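Local coordinates for protein probable translation initiation factor eIF-2B subunit epsilon (Schizosaccharomyces pombe, PDB 5B04) that forms part of the eIF2B complex, which exchanges GDP for GTP on the gamma subunit of translation initiation factor eIF2, at residues A20-D25 against V66-C71; Q222-S227 against Q241-D246. One frame throughout, in Å; residues are numbered along the deposited sequence.

Contact 1: A20-D25 against V66-C71; sequences AIVLSD and VYVFCC
A20 starts the pairing: its carbonyl O accepts the backbone N-H of Y67, A20 O to Y67 N 3.0 Å, in a nearly straight bond, while its CB rests against V66 CG2. The two strands run parallel, their axes 18° apart, in the sheet of a nucleotidyltransferase-like, GT-A-type domain. I21 meets two aromatic side chains. With CG1 beside the backbone N (chi1 -58°), CD1 lies against CB of Y67 (3.7 Å) near the plane of that ring, and CG2, anti to the N, meets the edge of the F69 ring at CD2 (3.8 Å). V22 faces the other way and gives its backbone N-H to Y67 O, V22 N to O 2.9 Å; its CG2 packs on V66 CG1 at 4.0 Å, and its own carbonyl O takes a weak, bent bond from F69 N. At the end of the strand L23 centres an inverse gamma turn, beyond which S24 CB reaches V68 CG1 and the D25 carboxylate lies beside C71 CB, its OD1 hydrogen-bonded to A72 N. Strands 94-99 and 123-127 extend the sheet past 65-70 and 19-23; helix 50-61 covers the A20, V22 and V66 face, and helix 108-115 packs on I21 and F69.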
ATOM      1  N   ALA I  20     -23.607  37.018  42.418  1.00 69.96           N
ATOM      2  CA  ALA I  20     -22.667  37.923  41.781  1.00 66.38           C
ATOM      3  C   ALA I  20     -23.166  39.353  41.858  1.00 69.83           C
ATOM      4  O   ALA I  20     -24.366  39.610  41.762  1.00 70.91           O
ATOM      5  CB  ALA I  20     -22.431  37.516  40.337  1.00 71.13           C
ATOM      6  N   ILE I  21     -22.234  40.278  42.041  1.00 68.96           N
ATOM      7  CA  ILE I  21     -22.567  41.690  42.133  1.00 60.63           C
ATOM      8  C   ILE I  21     -21.977  42.456  40.958  1.00 66.00           C
ATOM      9  O   ILE I  21     -20.766  42.661  40.883  1.00 64.68           O
ATOM     10  CB  ILE I  21     -22.061  42.300  43.449  1.00 65.02           C
ATOM     11  CG1 ILE I  21     -22.659  41.549  44.640  1.00 77.68           C
ATOM     12  CG2 ILE I  21     -22.405  43.779  43.516  1.00 74.86           C
ATOM     13  CD1 ILE I  21     -24.173  41.507  44.634  1.00 84.49           C
ATOM     14  N   VAL I  22     -22.842  42.871  40.041  1.00 77.87           N
ATOM     15  CA  VAL I  22     -22.408  43.615  38.867  1.00 68.91           C
ATOM     16  C   VAL I  22     -22.617  45.110  39.057  1.00 73.87           C
ATOM     17  O   VAL I  22     -23.749  45.581  39.162  1.00 68.01           O
ATOM     18  CB  VAL I  22     -23.159  43.166  37.601  1.00 53.77           C
ATOM     19  CG1 VAL I  22     -22.636  43.916  36.386  1.00 71.23           C
ATOM     20  CG2 VAL I  22     -23.021  41.667  37.408  1.00 65.08           C
ATOM     21  N   LEU I  23     -21.519  45.854  39.110  1.00 74.20           N
ATOM     22  CA  LEU I  23     -21.602  47.304  39.187  1.00 64.98           C
ATOM     23  C   LEU I  23     -21.649  47.919  37.800  1.00 74.37           C
ATOM     24  O   LEU I  23     -20.640  48.412  37.295  1.00 69.88           O
ATOM     25  CB  LEU I  23     -20.426  47.884  39.971  1.00 64.93           C
ATOM     26  CG  LEU I  23     -20.671  48.139  41.458  1.00 72.41           C
ATOM     27  CD1 LEU I  23     -20.613  46.843  42.251  1.00 72.59           C
ATOM     28  CD2 LEU I  23     -19.674  49.152  41.986  1.00 67.83           C
ATOM     29  N   SER I  24     -22.825  47.886  37.184  1.00 76.22           N
ATOM     30  CA  SER I  24     -23.040  48.590  35.930  1.00 60.80           C
ATOM     31  C   SER I  24     -22.934  50.087  36.182  1.00 77.24           C
ATOM     32  O   SER I  24     -22.833  50.518  37.332  1.00 91.24           O
ATOM     33  CB  SER I  24     -24.404  48.238  35.333  1.00 71.83           C
ATOM     34  OG  SER I  24     -24.605  48.901  34.097  1.00 94.30           O
ATOM     35  N   ASP I  25     -22.811  50.845  35.122  1.00 80.87           N
ATOM     36  CA  ASP I  25     -22.795  52.271  35.269  1.00 92.17           C
ATOM     37  C   ASP I  25     -21.475  52.723  35.794  1.00 77.23           C
ATOM     38  O   ASP I  25     -21.302  53.890  36.068  1.00 90.10           O
ATOM     39  CB  ASP I  25     -23.856  52.693  36.262  1.00 78.56           C
ATOM     40  CG  ASP I  25     -24.071  54.173  36.274  1.00 90.92           C
ATOM     41  OD1 ASP I  25     -24.888  54.651  35.481  1.00 90.47           O
ATOM     42  OD2 ASP I  25     -23.434  54.866  37.079  1.00 93.35           O
ATOM     43  N   VAL I  66     -27.918  37.331  40.791  1.00 74.77           N
ATOM     44  CA  VAL I  66     -27.186  38.504  40.325  1.00 68.81           C
ATOM     45  C   VAL I  66     -27.859  39.814  40.724  1.00 77.40           C
ATOM     46  O   VAL I  66     -29.063  39.989  40.535  1.00 73.80           O
ATOM     47  CB  VAL I  66     -27.010  38.477  38.790  1.00 66.35           C
ATOM     48  CG1 VAL I  66     -26.420  39.789  38.290  1.00 72.82           C
ATOM     49  CG2 VAL I  66     -26.132  37.307  38.380  1.00 68.38           C
ATOM     50  N   TYR I  67     -27.073  40.728  41.286  1.00 73.04           N
ATOM     51  CA  TYR I  67     -27.553  42.070  41.591  1.00 75.14           C
ATOM     52  C   TYR I  67     -26.794  43.107  40.775  1.00 67.23           C
ATOM     53  O   TYR I  67     -25.576  43.238  40.895  1.00 62.63           O
ATOM     54  CB  TYR I  67     -27.420  42.371  43.083  1.00 80.34           C
ATOM     55  CG  TYR I  67     -28.303  41.508  43.948  1.00 84.05           C
ATOM     56  CD1 TYR I  67     -29.677  41.703  43.983  1.00 75.02           C
ATOM     57  CD2 TYR I  67     -27.764  40.495  44.730  1.00 81.58           C
ATOM     58  CE1 TYR I  67     -30.491  40.915  44.769  1.00 78.08           C
ATOM     59  CE2 TYR I  67     -28.569  39.704  45.521  1.00 90.38           C
ATOM     60  CZ  TYR I  67     -29.932  39.916  45.538  1.00 93.53           C
ATOM     61  OH  TYR I  67     -30.738  39.128  46.325  1.00101.47           O
ATOM     62  N   VAL I  68     -27.523  43.841  39.943  1.00 64.16           N
ATOM     63  CA  VAL I  68     -26.911  44.829  39.068  1.00 64.68           C
ATOM     64  C   VAL I  68     -27.106  46.246  39.596  1.00 69.18           C
ATOM     65  O   VAL I  68     -28.163  46.848  39.407  1.00 69.69           O
ATOM     66  CB  VAL I  68     -27.479  44.744  37.639  1.00 65.25           C
ATOM     67  CG1 VAL I  68     -26.681  45.634  36.699  1.00 61.48           C
ATOM     68  CG2 VAL I  68     -27.466  43.305  37.150  1.00 59.27           C
ATOM     69  N   PHE I  69     -26.084  46.770  40.267  1.00 64.07           N
ATOM     70  CA  PHE I  69     -26.095  48.158  40.709  1.00 63.82           C
ATOM     71  C   PHE I  69     -26.023  49.086  39.503  1.00 70.24           C
ATOM     72  O   PHE I  69     -25.049  49.063  38.750  1.00 79.10           O
ATOM     73  CB  PHE I  69     -24.933  48.439  41.663  1.00 69.93           C
ATOM     74  CG  PHE I  69     -25.182  47.991  43.075  1.00 71.55           C
ATOM     75  CD1 PHE I  69     -25.913  48.780  43.947  1.00 66.68           C
ATOM     76  CD2 PHE I  69     -24.678  46.786  43.534  1.00 74.32           C
ATOM     77  CE1 PHE I  69     -26.139  48.377  45.248  1.00 65.50           C
ATOM     78  CE2 PHE I  69     -24.904  46.375  44.835  1.00 72.60           C
ATOM     79  CZ  PHE I  69     -25.636  47.172  45.692  1.00 70.72           C
ATOM     80  N   CYS I  70     -27.057  49.900  39.321  1.00 65.29           N
ATOM     81  CA  CYS I  70     -27.138  50.769  38.154  1.00 88.97           C
ATOM     82  C   CYS I  70     -27.786  52.109  38.480  1.00 85.65           C
ATOM     83  O   CYS I  70     -28.728  52.178  39.270  1.00 88.46           O
ATOM     84  CB  CYS I  70     -27.913  50.071  37.036  1.00 81.86           C
ATOM     85  SG  CYS I  70     -29.583  49.558  37.494  1.00 80.89           S
ATOM     86  N   CYS I  71     -27.278  53.172  37.864  1.00 87.66           N
ATOM     87  CA  CYS I  71     -27.798  54.514  38.097  1.00 80.41           C
ATOM     88  C   CYS I  71     -28.410  55.121  36.837  1.00 68.56           C
ATOM     89  O   CYS I  71     -29.627  55.104  36.660  1.00 69.52           O
ATOM     90  CB  CYS I  71     -26.696  55.430  38.628  1.00 93.57           C
ATOM     91  SG  CYS I  71     -27.157  57.176  38.689  1.00 87.23           S
TER

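Contact 2: Q222-S227 against Q241-D246; sequences QIDICS and QDIRKD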
ATOM      1  N   GLN I 222      -9.597  42.362  37.541  1.00 80.58           N
ATOM      2  CA  GLN I 222     -10.454  42.892  38.599  1.00 64.47           C
ATOM      3  C   GLN I 222     -11.770  42.123  38.675  1.00 58.62           C
ATOM      4  O   GLN I 222     -12.823  42.690  38.967  1.00 72.67           O
ATOM      5  CB  GLN I 222     -10.707  44.387  38.398  1.00 59.65           C
ATOM      6  CG  GLN I 222      -9.430  45.196  38.242  1.00 78.62           C
ATOM      7  CD  GLN I 222      -9.448  46.483  39.040  1.00 80.71           C
ATOM      8  OE1 GLN I 222     -10.479  46.876  39.584  1.00 99.53           O
ATOM      9  NE2 GLN I 222      -8.300  47.146  39.117  1.00 74.29           N
ATOM     10  N   ILE I 223     -11.692  40.827  38.390  1.00 55.34           N
ATOM     11  CA  ILE I 223     -12.778  39.900  38.673  1.00 67.11           C
ATOM     12  C   ILE I 223     -12.456  39.221  39.996  1.00 67.49           C
ATOM     13  O   ILE I 223     -11.526  38.421  40.079  1.00 74.31           O
ATOM     14  CB  ILE I 223     -12.953  38.848  37.564  1.00 78.34           C
ATOM     15  CG1 ILE I 223     -13.315  39.521  36.240  1.00 64.39           C
ATOM     16  CG2 ILE I 223     -14.016  37.831  37.957  1.00 69.01           C
ATOM     17  CD1 ILE I 223     -13.586  38.546  35.113  1.00 55.91           C
ATOM     18  N   ASP I 224     -13.214  39.548  41.035  1.00 68.01           N
ATOM     19  CA  ASP I 224     -12.830  39.155  42.382  1.00 68.38           C
ATOM     20  C   ASP I 224     -13.837  38.244  43.076  1.00 70.71           C
ATOM     21  O   ASP I 224     -15.038  38.509  43.083  1.00 69.81           O
ATOM     22  CB  ASP I 224     -12.596  40.405  43.231  1.00 70.40           C
ATOM     23  CG  ASP I 224     -11.432  41.238  42.729  1.00 78.01           C
ATOM     24  OD1 ASP I 224     -10.403  40.645  42.339  1.00 66.42           O
ATOM     25  OD2 ASP I 224     -11.544  42.482  42.718  1.00 70.33           O
ATOM     26  N   ILE I 225     -13.323  37.162  43.654  1.00 68.16           N
ATOM     27  CA  ILE I 225     -14.116  36.274  44.493  1.00 66.26           C
ATOM     28  C   ILE I 225     -14.028  36.746  45.937  1.00 68.21           C
ATOM     29  O   ILE I 225     -12.941  36.787  46.510  1.00 61.87           O
ATOM     30  CB  ILE I 225     -13.630  34.815  44.403  1.00 79.25           C
ATOM     31  CG1 ILE I 225     -13.360  34.423  42.949  1.00 81.41           C
ATOM     32  CG2 ILE I 225     -14.635  33.875  45.057  1.00 67.63           C
ATOM     33  CD1 ILE I 225     -14.596  34.387  42.083  1.00 75.24           C
ATOM     34  N   CYS I 226     -15.163  37.103  46.527  1.00 74.57           N
ATOM     35  CA  CYS I 226     -15.163  37.679  47.868  1.00 61.65           C
ATOM     36  C   CYS I 226     -15.900  36.811  48.883  1.00 71.78           C
ATOM     37  O   CYS I 226     -16.785  36.041  48.524  1.00 72.01           O
ATOM     38  CB  CYS I 226     -15.780  39.076  47.839  1.00 52.09           C
ATOM     39  SG  CYS I 226     -14.791  40.307  46.966  1.00 70.50           S
ATOM     40  N   SER I 227     -15.529  36.953  50.152  1.00 71.43           N
ATOM     41  CA  SER I 227     -16.133  36.175  51.230  1.00 79.93           C
ATOM     42  C   SER I 227     -17.317  36.905  51.859  1.00 80.30           C
ATOM     43  O   SER I 227     -17.689  37.995  51.425  1.00 87.18           O
ATOM     44  CB  SER I 227     -15.091  35.856  52.303  1.00 80.63           C
ATOM     45  OG  SER I 227     -14.477  37.041  52.783  1.00 71.66           O
ATOM     46  N   GLN I 241     -13.068  53.138  49.153  1.00 85.16           N
ATOM     47  CA  GLN I 241     -13.891  53.418  47.981  1.00 87.27           C
ATOM     48  C   GLN I 241     -13.456  52.600  46.767  1.00 83.67           C
ATOM     49  O   GLN I 241     -14.291  52.150  45.987  1.00 88.46           O
ATOM     50  CB  GLN I 241     -13.852  54.911  47.645  1.00 80.77           C
ATOM     51  CG  GLN I 241     -14.417  55.808  48.735  1.00 83.12           C
ATOM     52  CD  GLN I 241     -15.858  55.479  49.080  1.00 88.48           C
ATOM     53  OE1 GLN I 241     -16.631  55.043  48.226  1.00 87.12           O
ATOM     54  NE2 GLN I 241     -16.226  55.685  50.339  1.00 89.35           N
ATOM     55  N   ASP I 242     -12.150  52.421  46.602  1.00 80.11           N
ATOM     56  CA  ASP I 242     -11.639  51.599  45.512  1.00 84.48           C
ATOM     57  C   ASP I 242     -11.196  50.239  46.037  1.00 78.44           C
ATOM     58  O   ASP I 242     -10.528  50.149  47.062  1.00 82.73           O
ATOM     59  CB  ASP I 242     -10.477  52.292  44.799  1.00 89.85           C
ATOM     60  CG  ASP I 242      -9.933  51.472  43.645  1.00109.97           C
ATOM     61  OD1 ASP I 242     -10.745  50.882  42.901  1.00111.04           O
ATOM     62  OD2 ASP I 242      -8.696  51.414  43.484  1.00108.07           O
ATOM     63  N   ILE I 243     -11.565  49.182  45.325  1.00 77.40           N
ATOM     64  CA  ILE I 243     -11.270  47.828  45.777  1.00 74.07           C
ATOM     65  C   ILE I 243      -9.775  47.508  45.696  1.00 76.11           C
ATOM     66  O   ILE I 243      -9.317  46.514  46.259  1.00 68.47           O
ATOM     67  CB  ILE I 243     -12.061  46.783  44.957  1.00 61.87           C
ATOM     68  CG1 ILE I 243     -12.178  45.466  45.729  1.00 62.22           C
ATOM     69  CG2 ILE I 243     -11.424  46.577  43.588  1.00 77.79           C
ATOM     70  CD1 ILE I 243     -12.893  44.377  44.971  1.00 83.63           C
ATOM     71  N   ARG I 244      -9.012  48.358  45.015  1.00 68.41           N
ATOM     72  CA  ARG I 244      -7.594  48.088  44.803  1.00 74.24           C
ATOM     73  C   ARG I 244      -6.665  48.913  45.694  1.00 78.78           C
ATOM     74  O   ARG I 244      -5.805  48.358  46.375  1.00 80.49           O
ATOM     75  CB  ARG I 244      -7.229  48.314  43.335  1.00 83.76           C
ATOM     76  CG  ARG I 244      -7.503  47.112  42.445  1.00 73.98           C
ATOM     77  CD  ARG I 244      -6.827  45.864  42.999  1.00 74.84           C
ATOM     78  NE  ARG I 244      -6.940  44.719  42.100  1.00 74.84           N
ATOM     79  CZ  ARG I 244      -7.947  43.850  42.116  1.00 66.89           C
ATOM     80  NH1 ARG I 244      -8.940  43.994  42.982  1.00 68.34           N
ATOM     81  NH2 ARG I 244      -7.961  42.837  41.261  1.00 71.22           N
ATOM     82  N   LYS I 245      -6.826  50.232  45.690  1.00 84.89           N
ATOM     83  CA  LYS I 245      -5.900  51.088  46.427  1.00 97.37           C
ATOM     84  C   LYS I 245      -6.435  51.461  47.811  1.00 81.16           C
ATOM     85  O   LYS I 245      -5.729  52.073  48.614  1.00 97.93           O
ATOM     86  CB  LYS I 245      -5.581  52.350  45.621  1.00 96.55           C
ATOM     87  CG  LYS I 245      -4.298  53.053  46.055  1.00101.05           C
ATOM     88  CD  LYS I 245      -3.351  53.296  44.886  1.00121.10           C
ATOM     89  CE  LYS I 245      -4.104  53.529  43.585  1.00111.68           C
ATOM     90  NZ  LYS I 245      -3.217  54.069  42.519  1.00 90.98           N
ATOM     91  N   ASP I 246      -7.678  51.089  48.095  1.00 78.62           N
ATOM     92  CA  ASP I 246      -8.226  51.280  49.433  1.00 80.90           C
ATOM     93  C   ASP I 246      -8.319  49.948  50.172  1.00 74.27           C
ATOM     94  O   ASP I 246      -7.771  49.797  51.263  1.00 82.08           O
ATOM     95  CB  ASP I 246      -9.601  51.951  49.377  1.00 70.28           C
ATOM     96  CG  ASP I 246      -9.536  53.377  48.865  1.00 64.86           C
ATOM     97  OD1 ASP I 246      -8.439  53.973  48.894  1.00 71.65           O
ATOM     98  OD2 ASP I 246     -10.585  53.905  48.438  1.00 61.34           O
TER
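R244 NH1 points at D224 OD2 (3.0 Å) in a nearly straight bond that meets the oxygen on its syn side and lies close to the guanidinium plane. This buried salt bridge holds the start of helix 243-252 to strand 212-226, in the mixed sheet of the nucleotidyltransferase-like domain. The pairing is uneven, because R244 NH2 reaches D224 OD1 only weakly, at 3.5 Å; the carboxylate and guanidinium planes stand 39° apart. D220 forms a second salt bridge with NH2, and the arginine between D224 and D220 would be expected to keep both carboxylates ionised and to offset their charge. A bend at chi2 (-54°) turns the R244 chain so that its guanidinium reaches D224. Over one guanidinium face lies the Q222 amide, stacked with the planes 18° apart, and Q222 NE2 also comes to 3.4 Å from R244 CG. I243, with CG1 anti to its backbone N, extends from the helix and lays CD1 beside the D224 carboxylate. The turn ahead of the helix is tied by D246 OD2, which takes Q241 N at 2.7 Å and D242 N at 2.8 Å. D242 itself is the N-cap, its OD2 accepting K245 N at 3.1 Å from above the carboxylate plane.

Overall arrangement
From the N terminus, strand 19-23 comes first, and contact 1 closes when the chain returns, 41 residues on, through helix 50-61 to lay strand 65-70 parallel beside it: a beta-alpha-beta crossover. The chain then adds strands 94-99 and 123-127 to the same sheet before it reaches strand 212-226. Contact 2 closes a shorter loop there, 14 residues across and containing helix 229-236, and sets the start of helix 243-252 against that strand. The two loops follow in series, neither nested nor crossed. Between contact 1 and contact 2 the centres are about 15 Å apart and the nearest atoms about 7 Å apart; strand 123-127, parallel to 19-23 and antiparallel to 212-226, joins them through the sheet.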